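Local structure of glycerol trinitrate reductase (Agrobacterium tumefaciens, 5EPD) at residues L119-V124 with A183-A188; G173-F178 with T233-Q238; D262-Y267 with Y300-R305. The protein probably uses FMN and a nicotinamide coenzyme to reduce substrates such as glycerol trinitrate, as an old yellow enzyme crystallised here without its flavin. One frame throughout, in Å; residues are numbered along the deposited sequence.

Interaction 1. Residues L119-V124 with A183-A188; sequences LQLWHV and ANSIEA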
ATOM      1  N   LEU A 119      -8.032  -0.596  -2.791  1.00 32.61           N
ATOM      2  CA  LEU A 119      -7.361   0.707  -2.583  1.00 34.61           C
ATOM      3  C   LEU A 119      -6.482   0.720  -1.310  1.00 31.20           C
ATOM      4  O   LEU A 119      -6.929   0.391  -0.203  1.00 30.54           O
ATOM      5  CB  LEU A 119      -8.396   1.844  -2.573  1.00 36.23           C
ATOM      6  CG  LEU A 119      -7.905   3.285  -2.398  1.00 38.26           C
ATOM      7  CD1 LEU A 119      -8.845   4.310  -3.012  1.00 39.14           C
ATOM      8  CD2 LEU A 119      -7.752   3.624  -0.931  1.00 41.47           C
ATOM      9  N   GLN A 120      -5.223   1.118  -1.468  1.00 30.45           N
ATOM     10  CA  GLN A 120      -4.334   1.246  -0.303  1.00 29.76           C
ATOM     11  C   GLN A 120      -4.427   2.630   0.334  1.00 28.53           C
ATOM     12  O   GLN A 120      -3.970   3.620  -0.235  1.00 26.57           O
ATOM     13  CB  GLN A 120      -2.864   0.933  -0.639  1.00 29.29           C
ATOM     14  CG  GLN A 120      -1.982   0.801   0.602  1.00 28.20           C
ATOM     15  CD  GLN A 120      -0.505   0.717   0.302  1.00 27.25           C
ATOM     16  OE1 GLN A 120       0.026   1.550  -0.410  1.00 31.72           O
ATOM     17  NE2 GLN A 120       0.165  -0.247   0.870  1.00 25.44           N
ATOM     18  N   LEU A 121      -5.014   2.662   1.526  1.00 28.35           N
ATOM     19  CA  LEU A 121      -5.197   3.884   2.315  1.00 30.11           C
ATOM     20  C   LEU A 121      -3.930   4.406   3.003  1.00 30.98           C
ATOM     21  O   LEU A 121      -3.295   3.694   3.814  1.00 32.23           O
ATOM     22  CB  LEU A 121      -6.225   3.643   3.416  1.00 31.14           C
ATOM     23  CG  LEU A 121      -7.595   3.213   2.922  1.00 32.58           C
ATOM     24  CD1 LEU A 121      -8.394   2.703   4.115  1.00 34.82           C
ATOM     25  CD2 LEU A 121      -8.294   4.360   2.203  1.00 33.91           C
ATOM     26  N   TRP A 122      -3.639   5.684   2.752  1.00 29.43           N
ATOM     27  CA  TRP A 122      -2.377   6.285   3.112  1.00 28.99           C
ATOM     28  C   TRP A 122      -2.492   7.473   4.070  1.00 28.56           C
ATOM     29  O   TRP A 122      -3.367   8.335   3.917  1.00 28.38           O
ATOM     30  CB  TRP A 122      -1.770   6.803   1.819  1.00 29.98           C
ATOM     31  CG  TRP A 122      -0.303   6.784   1.708  1.00 29.96           C
ATOM     32  CD1 TRP A 122       0.621   6.215   2.571  1.00 30.68           C
ATOM     33  CD2 TRP A 122       0.441   7.319   0.614  1.00 28.31           C
ATOM     34  NE1 TRP A 122       1.897   6.371   2.058  1.00 29.89           N
ATOM     35  CE2 TRP A 122       1.808   7.035   0.854  1.00 29.44           C
ATOM     36  CE3 TRP A 122       0.078   7.964  -0.569  1.00 27.16           C
ATOM     37  CZ2 TRP A 122       2.811   7.409  -0.042  1.00 29.83           C
ATOM     38  CZ3 TRP A 122       1.065   8.334  -1.455  1.00 28.06           C
ATOM     39  CH2 TRP A 122       2.418   8.057  -1.193  1.00 28.78           C
ATOM     40  N   HIS A 123      -1.580   7.520   5.038  1.00 28.01           N
ATOM     41  CA  HIS A 123      -1.202   8.757   5.732  1.00 26.39           C
ATOM     42  C   HIS A 123       0.319   8.706   5.904  1.00 27.02           C
ATOM     43  O   HIS A 123       0.847   7.899   6.700  1.00 26.53           O
ATOM     44  CB  HIS A 123      -1.887   8.877   7.106  1.00 26.23           C
ATOM     45  CG  HIS A 123      -1.929  10.270   7.649  1.00 26.35           C
ATOM     46  ND1 HIS A 123      -0.847  11.126   7.610  1.00 26.59           N
ATOM     47  CD2 HIS A 123      -2.923  10.958   8.261  1.00 27.27           C
ATOM     48  CE1 HIS A 123      -1.171  12.281   8.162  1.00 26.25           C
ATOM     49  NE2 HIS A 123      -2.423  12.202   8.577  1.00 27.27           N
ATOM     50  N   VAL A 124       1.020   9.579   5.187  1.00 25.15           N
ATOM     51  CA  VAL A 124       2.495   9.587   5.226  1.00 25.39           C
ATOM     52  C   VAL A 124       3.171  10.019   6.533  1.00 26.07           C
ATOM     53  O   VAL A 124       4.379   9.811   6.727  1.00 26.83           O
ATOM     54  CB  VAL A 124       3.092  10.452   4.091  1.00 23.59           C
ATOM     55  CG1 VAL A 124       2.621   9.912   2.738  1.00 24.10           C
ATOM     56  CG2 VAL A 124       2.785  11.938   4.291  1.00 22.16           C
ATOM     57  N   ALA A 183     -14.940   3.970   3.512  1.00 42.36           N
ATOM     58  CA  ALA A 183     -16.306   3.999   2.951  1.00 41.17           C
ATOM     59  C   ALA A 183     -16.374   4.701   1.604  1.00 39.66           C
ATOM     60  O   ALA A 183     -17.241   4.388   0.796  1.00 38.53           O
ATOM     61  CB  ALA A 183     -17.280   4.641   3.927  1.00 41.74           C
ATOM     62  N   ASN A 184     -15.477   5.667   1.385  1.00 40.86           N
ATOM     63  CA  ASN A 184     -15.297   6.303   0.071  1.00 40.88           C
ATOM     64  C   ASN A 184     -14.724   5.321  -0.977  1.00 41.00           C
ATOM     65  O   ASN A 184     -15.000   5.448  -2.179  1.00 41.84           O
ATOM     66  CB  ASN A 184     -14.366   7.527   0.167  1.00 40.38           C
ATOM     67  CG  ASN A 184     -14.969   8.681   0.960  1.00 41.80           C
ATOM     68  OD1 ASN A 184     -16.166   8.704   1.235  1.00 43.62           O
ATOM     69  ND2 ASN A 184     -14.136   9.649   1.325  1.00 39.95           N
ATOM     70  N   SER A 185     -13.913   4.369  -0.517  1.00 37.52           N
ATOM     71  CA  SER A 185     -13.323   3.378  -1.396  1.00 38.16           C
ATOM     72  C   SER A 185     -14.387   2.411  -1.870  1.00 38.44           C
ATOM     73  O   SER A 185     -14.350   1.991  -3.022  1.00 34.90           O
ATOM     74  CB  SER A 185     -12.191   2.620  -0.699  1.00 38.12           C
ATOM     75  OG  SER A 185     -11.155   3.507  -0.308  1.00 38.86           O
ATOM     76  N   ILE A 186     -15.336   2.071  -0.990  1.00 40.09           N
ATOM     77  CA  ILE A 186     -16.495   1.250  -1.365  1.00 42.54           C
ATOM     78  C   ILE A 186     -17.449   1.999  -2.286  1.00 43.48           C
ATOM     79  O   ILE A 186     -17.938   1.412  -3.236  1.00 44.82           O
ATOM     80  CB  ILE A 186     -17.300   0.750  -0.152  1.00 44.83           C
ATOM     81  CG1 ILE A 186     -16.408  -0.077   0.791  1.00 46.67           C
ATOM     82  CG2 ILE A 186     -18.489  -0.078  -0.616  1.00 45.74           C
ATOM     83  CD1 ILE A 186     -15.560  -1.144   0.121  1.00 47.55           C
ATOM     84  N   GLU A 187     -17.723   3.274  -2.004  1.00 44.70           N
ATOM     85  CA  GLU A 187     -18.492   4.100  -2.932  1.00 46.05           C
ATOM     86  C   GLU A 187     -17.854   4.038  -4.323  1.00 47.52           C
ATOM     87  O   GLU A 187     -18.557   3.890  -5.321  1.00 49.22           O
ATOM     88  CB  GLU A 187     -18.590   5.556  -2.458  1.00 49.16           C
ATOM     89  CG  GLU A 187     -19.653   6.386  -3.191  1.00 51.42           C
ATOM     90  CD  GLU A 187     -19.731   7.848  -2.729  1.00 55.37           C
ATOM     91  OE1 GLU A 187     -20.262   8.695  -3.501  1.00 56.07           O
ATOM     92  OE2 GLU A 187     -19.273   8.158  -1.600  1.00 53.41           O
ATOM     93  N   ALA A 188     -16.520   4.114  -4.379  1.00 45.87           N
ATOM     94  CA  ALA A 188     -15.783   4.161  -5.652  1.00 43.67           C
ATOM     95  C   ALA A 188     -15.680   2.807  -6.419  1.00 41.94           C
ATOM     96  O   ALA A 188     -15.030   2.728  -7.472  1.00 38.45           O
ATOM     97  CB  ALA A 188     -14.400   4.741  -5.410  1.00 42.72           C
TER
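L119 holds CG anti to its backbone nitrogen (chi1 -179°), which stretches the isobutyl group away from the strand and brings both of its methyls to S185. On the helix, S185 has OG beside its own backbone nitrogen (chi1 -61°), and this one atom makes all the close contacts from the helical side. OG lies almost equally far from the two methyls of L119, at 3.5 Å from CD2 and 3.6 Å from CD1, so the hydroxyl oxygen sits against the forked end of the leucine. L121, two residues further along and on the same side of the strand, adds a lighter touch, its CD2 lying 3.9 Å from S185 OG. The oxygen is buried among apolar carbons, but it is satisfied within its own helix by a hydrogen bond with A181 O, one turn back. That bond also ties down the rotation of the hydroxymethyl group. F190 and T79 pack on L119 as well, and F178 and A181 on L121. Q120, between the two leucines, points away from the helix, while the backbone of L119 and L121 pairs with E194 of strand 193-196. Strand 117-122, helix 171-187 and strand 193-196 thus form a beta-alpha-beta crossover with a long excursion before the helix, and the two leucines and the serine belong to the layer between barrel and helices of the TIM-barrel fold.

Interaction 2. Residues G173-F178 with T233-Q238; sequences GIVDDF and TAAVAQ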
ATOM      1  N   GLY A 173      -9.452  11.794  15.337  1.00 40.49           N
ATOM      2  CA  GLY A 173      -9.758  12.445  14.068  1.00 40.50           C
ATOM      3  C   GLY A 173      -9.076  11.803  12.885  1.00 39.40           C
ATOM      4  O   GLY A 173      -9.656  11.741  11.793  1.00 39.20           O
ATOM      5  N   ILE A 174      -7.846  11.332  13.101  1.00 38.37           N
ATOM      6  CA  ILE A 174      -7.113  10.619  12.062  1.00 39.14           C
ATOM      7  C   ILE A 174      -7.716   9.231  11.845  1.00 37.42           C
ATOM      8  O   ILE A 174      -7.835   8.804  10.701  1.00 36.62           O
ATOM      9  CB  ILE A 174      -5.595  10.552  12.358  1.00 42.15           C
ATOM     10  CG1 ILE A 174      -4.962  11.935  12.150  1.00 42.98           C
ATOM     11  CG2 ILE A 174      -4.900   9.567  11.428  1.00 44.77           C
ATOM     12  CD1 ILE A 174      -3.600  12.099  12.786  1.00 43.05           C
ATOM     13  N   VAL A 175      -8.124   8.557  12.922  1.00 34.90           N
ATOM     14  CA  VAL A 175      -8.801   7.257  12.826  1.00 34.89           C
ATOM     15  C   VAL A 175     -10.066   7.417  12.022  1.00 36.95           C
ATOM     16  O   VAL A 175     -10.458   6.502  11.266  1.00 34.23           O
ATOM     17  CB  VAL A 175      -9.212   6.683  14.204  1.00 34.66           C
ATOM     18  CG1 VAL A 175     -10.129   5.466  14.037  1.00 34.41           C
ATOM     19  CG2 VAL A 175      -7.989   6.332  15.044  1.00 35.60           C
ATOM     20  N   ASP A 176     -10.716   8.570  12.190  1.00 37.41           N
ATOM     21  CA  ASP A 176     -11.943   8.820  11.455  1.00 42.16           C
ATOM     22  C   ASP A 176     -11.718   9.142   9.983  1.00 40.93           C
ATOM     23  O   ASP A 176     -12.576   8.833   9.149  1.00 42.26           O
ATOM     24  CB  ASP A 176     -12.782   9.926  12.083  1.00 45.76           C
ATOM     25  CG  ASP A 176     -14.232   9.828  11.655  1.00 50.04           C
ATOM     26  OD1 ASP A 176     -14.822   8.754  11.905  1.00 56.82           O
ATOM     27  OD2 ASP A 176     -14.773  10.779  11.046  1.00 52.32           O
ATOM     28  N   ASP A 177     -10.593   9.776   9.662  1.00 39.96           N
ATOM     29  CA  ASP A 177     -10.234  10.016   8.255  1.00 37.79           C
ATOM     30  C   ASP A 177      -9.990   8.717   7.517  1.00 36.98           C
ATOM     31  O   ASP A 177     -10.366   8.613   6.356  1.00 38.89           O
ATOM     32  CB  ASP A 177      -8.992  10.880   8.144  1.00 39.53           C
ATOM     33  CG  ASP A 177      -9.213  12.283   8.655  1.00 40.40           C
ATOM     34  OD1 ASP A 177     -10.388  12.684   8.760  1.00 41.60           O
ATOM     35  OD2 ASP A 177      -8.211  12.971   8.964  1.00 41.65           O
ATOM     36  N   PHE A 178      -9.364   7.733   8.176  1.00 34.66           N
ATOM     37  CA  PHE A 178      -9.252   6.380   7.614  1.00 33.32           C
ATOM     38  C   PHE A 178     -10.626   5.716   7.490  1.00 36.79           C
ATOM     39  O   PHE A 178     -10.933   5.085   6.460  1.00 34.60           O
ATOM     40  CB  PHE A 178      -8.364   5.472   8.459  1.00 31.95           C
ATOM     41  CG  PHE A 178      -6.892   5.632   8.202  1.00 32.88           C
ATOM     42  CD1 PHE A 178      -6.291   5.023   7.105  1.00 35.37           C
ATOM     43  CD2 PHE A 178      -6.091   6.357   9.076  1.00 33.70           C
ATOM     44  CE1 PHE A 178      -4.919   5.149   6.878  1.00 37.70           C
ATOM     45  CE2 PHE A 178      -4.719   6.497   8.859  1.00 35.03           C
ATOM     46  CZ  PHE A 178      -4.126   5.886   7.761  1.00 35.70           C
ATOM     47  N   THR A 233      -7.140   0.008  11.803  1.00 28.85           N
ATOM     48  CA  THR A 233      -7.646  -1.215  11.177  1.00 29.14           C
ATOM     49  C   THR A 233      -9.010  -1.681  11.759  1.00 29.80           C
ATOM     50  O   THR A 233      -9.872  -2.184  11.038  1.00 29.95           O
ATOM     51  CB  THR A 233      -6.597  -2.353  11.294  1.00 28.61           C
ATOM     52  OG1 THR A 233      -5.301  -1.859  10.936  1.00 26.69           O
ATOM     53  CG2 THR A 233      -6.946  -3.538  10.399  1.00 29.84           C
ATOM     54  N   ALA A 234      -9.202  -1.524  13.060  1.00 32.94           N
ATOM     55  CA  ALA A 234     -10.468  -1.901  13.707  1.00 35.52           C
ATOM     56  C   ALA A 234     -11.655  -1.050  13.207  1.00 37.62           C
ATOM     57  O   ALA A 234     -12.759  -1.575  12.965  1.00 36.82           O
ATOM     58  CB  ALA A 234     -10.329  -1.794  15.233  1.00 36.81           C
ATOM     59  N   ALA A 235     -11.412   0.262  13.060  1.00 38.44           N
ATOM     60  CA  ALA A 235     -12.420   1.199  12.570  1.00 37.57           C
ATOM     61  C   ALA A 235     -12.745   0.970  11.100  1.00 39.70           C
ATOM     62  O   ALA A 235     -13.901   1.064  10.706  1.00 43.15           O
ATOM     63  CB  ALA A 235     -11.959   2.623  12.788  1.00 36.99           C
ATOM     64  N   VAL A 236     -11.726   0.691  10.292  1.00 40.21           N
ATOM     65  CA  VAL A 236     -11.921   0.392   8.883  1.00 42.47           C
ATOM     66  C   VAL A 236     -12.683  -0.923   8.742  1.00 44.16           C
ATOM     67  O   VAL A 236     -13.623  -1.012   7.968  1.00 42.50           O
ATOM     68  CB  VAL A 236     -10.571   0.313   8.125  1.00 43.55           C
ATOM     69  CG1 VAL A 236     -10.753  -0.281   6.730  1.00 44.68           C
ATOM     70  CG2 VAL A 236      -9.930   1.688   8.026  1.00 43.19           C
ATOM     71  N   ALA A 237     -12.272  -1.939   9.497  1.00 47.29           N
ATOM     72  CA  ALA A 237     -12.941  -3.236   9.465  1.00 50.63           C
ATOM     73  C   ALA A 237     -14.418  -3.130   9.851  1.00 53.10           C
ATOM     74  O   ALA A 237     -15.255  -3.811   9.264  1.00 51.19           O
ATOM     75  CB  ALA A 237     -12.225  -4.231  10.368  1.00 50.62           C
ATOM     76  N   GLN A 238     -14.742  -2.282  10.828  1.00 57.64           N
ATOM     77  CA  GLN A 238     -16.142  -2.123  11.259  1.00 59.50           C
ATOM     78  C   GLN A 238     -16.972  -1.404  10.210  1.00 57.94           C
ATOM     79  O   GLN A 238     -18.075  -1.838   9.882  1.00 61.77           O
ATOM     80  CB  GLN A 238     -16.256  -1.390  12.597  1.00 62.15           C
ATOM     81  CG  GLN A 238     -16.677  -2.282  13.755  1.00 65.54           C
ATOM     82  CD  GLN A 238     -17.162  -1.468  14.926  1.00 71.42           C
ATOM     83  OE1 GLN A 238     -16.588  -1.521  16.016  1.00 75.06           O
ATOM     84  NE2 GLN A 238     -18.201  -0.672  14.700  1.00 70.29           N
TER
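V175 and A235 make the closer of the two side-chain touches here: V175 CG1 comes to 3.6 Å from A235 CB, methyl against methyl. V175 sets CG1 anti to its backbone nitrogen (chi1 170°), and this branch reaches across to the neighbouring helix. A235 offers CB alone to the valine methyl, and V175 CA stands 7.1 Å from A235 CA. Yet this close pair is on the less sheltered side of the interface, since both residues keep some exposure to solvent. Next to V175, D176 forms a salt bridge with R179 of its own helix.

The inner half has longer side-chain distances, although the backbones are closer there, with F178 CA 6.7 Å from V236 CA, and both residues are buried. V236 CG2 lies 3.9 Å from the carbonyl oxygen F178 O and 4.1 Å from F178 CB, so the valine branch rests against the base of the phenylalanine rather than its ring. The ring itself leads off from V236 and is packed by V232, L203 and I81. V236 also leans on T245 of strand 245-249, which backs helix 227-240 from the barrel side. The side-chain contacts between the two segments are apolar, with one methyl also resting near a backbone carbonyl oxygen. Helices 171-187 and 227-240 are consecutive main helices of the outer ring, each leading into the next barrel strand, and their side-by-side packing is that of the TIM barrel.

Interaction 3. Residues D262-Y267 with Y300-R305; sequences DPQTQY and YGSLRR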
ATOM      1  N   ASP A 262      13.176  -4.088  18.809  1.00 37.81           N
ATOM      2  CA  ASP A 262      12.754  -5.500  18.849  1.00 36.93           C
ATOM      3  C   ASP A 262      11.497  -5.714  17.990  1.00 35.00           C
ATOM      4  O   ASP A 262      10.363  -5.695  18.485  1.00 32.66           O
ATOM      5  CB  ASP A 262      12.544  -5.961  20.301  1.00 36.08           C
ATOM      6  CG  ASP A 262      12.145  -7.425  20.398  1.00 38.16           C
ATOM      7  OD1 ASP A 262      11.905  -8.059  19.339  1.00 36.61           O
ATOM      8  OD2 ASP A 262      12.057  -7.944  21.539  1.00 41.55           O
ATOM      9  N   PRO A 263      11.696  -5.896  16.685  1.00 34.25           N
ATOM     10  CA  PRO A 263      10.522  -5.958  15.814  1.00 34.12           C
ATOM     11  C   PRO A 263       9.732  -7.253  15.972  1.00 32.47           C
ATOM     12  O   PRO A 263       8.510  -7.276  15.742  1.00 31.69           O
ATOM     13  CB  PRO A 263      11.117  -5.824  14.405  1.00 34.27           C
ATOM     14  CG  PRO A 263      12.573  -6.150  14.544  1.00 33.25           C
ATOM     15  CD  PRO A 263      12.948  -5.713  15.926  1.00 34.72           C
ATOM     16  N   GLN A 264      10.415  -8.313  16.374  1.00 30.91           N
ATOM     17  CA  GLN A 264       9.741  -9.583  16.578  1.00 34.38           C
ATOM     18  C   GLN A 264       8.615  -9.477  17.647  1.00 34.95           C
ATOM     19  O   GLN A 264       7.457  -9.837  17.384  1.00 35.11           O
ATOM     20  CB  GLN A 264      10.753 -10.675  16.968  1.00 35.53           C
ATOM     21  CG  GLN A 264      10.175 -12.077  16.851  1.00 34.63           C
ATOM     22  CD  GLN A 264       9.944 -12.498  15.399  1.00 35.30           C
ATOM     23  OE1 GLN A 264      10.897 -12.657  14.641  1.00 33.70           O
ATOM     24  NE2 GLN A 264       8.673 -12.694  15.014  1.00 34.81           N
ATOM     25  N   THR A 265       8.961  -8.976  18.831  1.00 33.53           N
ATOM     26  CA  THR A 265       7.975  -8.742  19.886  1.00 34.33           C
ATOM     27  C   THR A 265       6.886  -7.799  19.385  1.00 33.95           C
ATOM     28  O   THR A 265       5.688  -8.039  19.581  1.00 33.83           O
ATOM     29  CB  THR A 265       8.635  -8.115  21.138  1.00 34.42           C
ATOM     30  OG1 THR A 265       9.719  -8.952  21.571  1.00 34.52           O
ATOM     31  CG2 THR A 265       7.619  -7.957  22.264  1.00 33.46           C
ATOM     32  N   GLN A 266       7.320  -6.724  18.731  1.00 34.72           N
ATOM     33  CA  GLN A 266       6.408  -5.689  18.251  1.00 33.01           C
ATOM     34  C   GLN A 266       5.388  -6.276  17.286  1.00 31.69           C
ATOM     35  O   GLN A 266       4.175  -5.961  17.387  1.00 29.06           O
ATOM     36  CB  GLN A 266       7.186  -4.551  17.579  1.00 32.30           C
ATOM     37  CG  GLN A 266       6.354  -3.320  17.220  1.00 32.43           C
ATOM     38  CD  GLN A 266       5.734  -2.620  18.421  1.00 34.10           C
ATOM     39  OE1 GLN A 266       6.431  -1.943  19.210  1.00 32.71           O
ATOM     40  NE2 GLN A 266       4.408  -2.756  18.564  1.00 34.35           N
ATOM     41  N   TYR A 267       5.863  -7.117  16.351  1.00 30.98           N
ATOM     42  CA  TYR A 267       5.003  -7.556  15.218  1.00 29.84           C
ATOM     43  C   TYR A 267       4.286  -8.879  15.463  1.00 30.84           C
ATOM     44  O   TYR A 267       3.264  -9.142  14.827  1.00 30.70           O
ATOM     45  CB  TYR A 267       5.756  -7.518  13.875  1.00 28.58           C
ATOM     46  CG  TYR A 267       5.831  -6.102  13.326  1.00 27.56           C
ATOM     47  CD1 TYR A 267       6.840  -5.230  13.743  1.00 28.28           C
ATOM     48  CD2 TYR A 267       4.876  -5.621  12.433  1.00 26.44           C
ATOM     49  CE1 TYR A 267       6.890  -3.918  13.297  1.00 27.29           C
ATOM     50  CE2 TYR A 267       4.919  -4.308  11.969  1.00 26.27           C
ATOM     51  CZ  TYR A 267       5.929  -3.463  12.411  1.00 26.52           C
ATOM     52  OH  TYR A 267       6.004  -2.164  11.987  1.00 23.48           O
ATOM     53  N   TYR A 300       9.346 -14.742  10.066  1.00 37.45           N
ATOM     54  CA  TYR A 300       8.057 -14.493   9.435  1.00 37.11           C
ATOM     55  C   TYR A 300       7.078 -15.633   9.694  1.00 37.17           C
ATOM     56  O   TYR A 300       5.857 -15.435   9.653  1.00 37.72           O
ATOM     57  CB  TYR A 300       8.230 -14.242   7.923  1.00 38.56           C
ATOM     58  CG  TYR A 300       9.042 -12.989   7.618  1.00 37.62           C
ATOM     59  CD1 TYR A 300       8.451 -11.715   7.608  1.00 38.08           C
ATOM     60  CD2 TYR A 300      10.401 -13.082   7.358  1.00 37.86           C
ATOM     61  CE1 TYR A 300       9.203 -10.576   7.367  1.00 37.17           C
ATOM     62  CE2 TYR A 300      11.161 -11.949   7.104  1.00 38.11           C
ATOM     63  CZ  TYR A 300      10.564 -10.706   7.108  1.00 38.32           C
ATOM     64  OH  TYR A 300      11.362  -9.614   6.851  1.00 39.76           O
ATOM     65  N   GLY A 301       7.617 -16.826   9.958  1.00 38.40           N
ATOM     66  CA  GLY A 301       6.814 -18.008  10.262  1.00 36.18           C
ATOM     67  C   GLY A 301       5.965 -17.788  11.504  1.00 37.10           C
ATOM     68  O   GLY A 301       4.836 -18.303  11.588  1.00 34.85           O
ATOM     69  N   SER A 302       6.506 -17.013  12.459  1.00 35.73           N
ATOM     70  CA  SER A 302       5.761 -16.600  13.640  1.00 35.99           C
ATOM     71  C   SER A 302       4.503 -15.861  13.221  1.00 34.73           C
ATOM     72  O   SER A 302       3.416 -16.201  13.679  1.00 33.41           O
ATOM     73  CB  SER A 302       6.626 -15.704  14.551  1.00 38.84           C
ATOM     74  OG  SER A 302       5.894 -15.205  15.680  1.00 39.31           O
ATOM     75  N   LEU A 303       4.663 -14.859  12.351  1.00 33.65           N
ATOM     76  CA  LEU A 303       3.542 -14.005  11.913  1.00 35.08           C
ATOM     77  C   LEU A 303       2.526 -14.804  11.119  1.00 36.63           C
ATOM     78  O   LEU A 303       1.295 -14.686  11.322  1.00 35.93           O
ATOM     79  CB  LEU A 303       4.035 -12.831  11.041  1.00 33.48           C
ATOM     80  CG  LEU A 303       5.102 -11.887  11.619  1.00 31.92           C
ATOM     81  CD1 LEU A 303       5.269 -10.698  10.696  1.00 30.66           C
ATOM     82  CD2 LEU A 303       4.756 -11.445  13.033  1.00 32.02           C
ATOM     83  N   ARG A 304       3.066 -15.589  10.192  1.00 36.22           N
ATOM     84  CA  ARG A 304       2.301 -16.587   9.445  1.00 37.27           C
ATOM     85  C   ARG A 304       1.477 -17.525  10.348  1.00 37.40           C
ATOM     86  O   ARG A 304       0.297 -17.782  10.078  1.00 36.90           O
ATOM     87  CB  ARG A 304       3.271 -17.400   8.583  1.00 37.63           C
ATOM     88  CG  ARG A 304       2.649 -18.536   7.811  1.00 38.79           C
ATOM     89  CD  ARG A 304       1.403 -18.085   7.077  1.00 39.28           C
ATOM     90  NE  ARG A 304       1.176 -18.864   5.873  1.00 40.33           N
ATOM     91  CZ  ARG A 304       0.020 -18.912   5.215  1.00 42.54           C
ATOM     92  NH1 ARG A 304      -1.045 -18.247   5.664  1.00 41.77           N
ATOM     93  NH2 ARG A 304      -0.074 -19.650   4.102  1.00 44.55           N
ATOM     94  N   ARG A 305       2.096 -18.037  11.411  1.00 36.23           N
ATOM     95  CA  ARG A 305       1.389 -18.882  12.360  1.00 37.57           C
ATOM     96  C   ARG A 305       0.273 -18.129  13.098  1.00 37.27           C
ATOM     97  O   ARG A 305      -0.831 -18.630  13.255  1.00 37.78           O
ATOM     98  CB  ARG A 305       2.378 -19.468  13.361  1.00 43.40           C
ATOM     99  CG  ARG A 305       2.941 -20.799  12.916  1.00 48.07           C
ATOM    100  CD  ARG A 305       3.925 -21.363  13.921  1.00 52.23           C
ATOM    101  NE  ARG A 305       5.277 -21.296  13.377  1.00 57.16           N
ATOM    102  CZ  ARG A 305       6.264 -20.523  13.838  1.00 60.60           C
ATOM    103  NH1 ARG A 305       7.451 -20.559  13.229  1.00 60.48           N
ATOM    104  NH2 ARG A 305       6.092 -19.728  14.896  1.00 58.03           N
TER
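L303 and Y267 meet where two neighbouring outer helices of the TIM barrel, 263-276 and 300-306, come together. L303 turns CG beside its backbone nitrogen (chi1 -56°), and from there the CD2 methyl reaches the backbone of Y267: CD2 is 3.3 Å from Y267 O and 4.1 Å from Y267 CB. It is thus the tyrosine's carbonyl and CB that take the leucine, while the ring leads away and packs on helix 202-207. V271 and D268 of helix 263-276 continue the bed for L303.

The second touch is between a polar end and a serine. Q264 bends at chi2 (70°), which brings its amide round to helix 300-306, with NE2 at 3.7 Å from S302 CB. NE2 also lies 3.8 Å from S302 OG, too far for a bond; the two are joined instead through a common partner, D268, whose OD1 is hydrogen-bonded to both Q264 NE2 and S302 OG. The other end of the same amide, Q264 OE1, takes the backbone N-H of D299, so the amide is gripped at both ends and its rotation is fixed. On the serine side, S302 N is bonded to D299 OD1. D268 and D299 are therefore the second shell that sets both groups in place.

Further out, the start of helix 263-276 is secured by D262 at its N-cap. T265 N points its hydrogen nearly straight (174°) at D262 OD1, 3.1 Å away, meeting the oxygen from above the carboxylate plane.

Interactions 1 and 2 are close neighbours, their centres about 11 Å apart, and share helix 171-187: its later turns face strand 117-122 and its earlier ones helix 227-240. The ring of F178 joins them directly, packing on L121 and H123. Their segments alternate along the chain, so strand, shared helix and next helix are bound into one sector of the barrel. Interaction 3 follows later in sequence, on helices 263-276 and 300-306, with its centre about 27 Å from that of interaction 1 and 24 Å from that of interaction 2, and touches neither. Together they join the barrel wall to its helical ring, and neighbouring helices of that ring to each other, at two separate places in one TIM barrel.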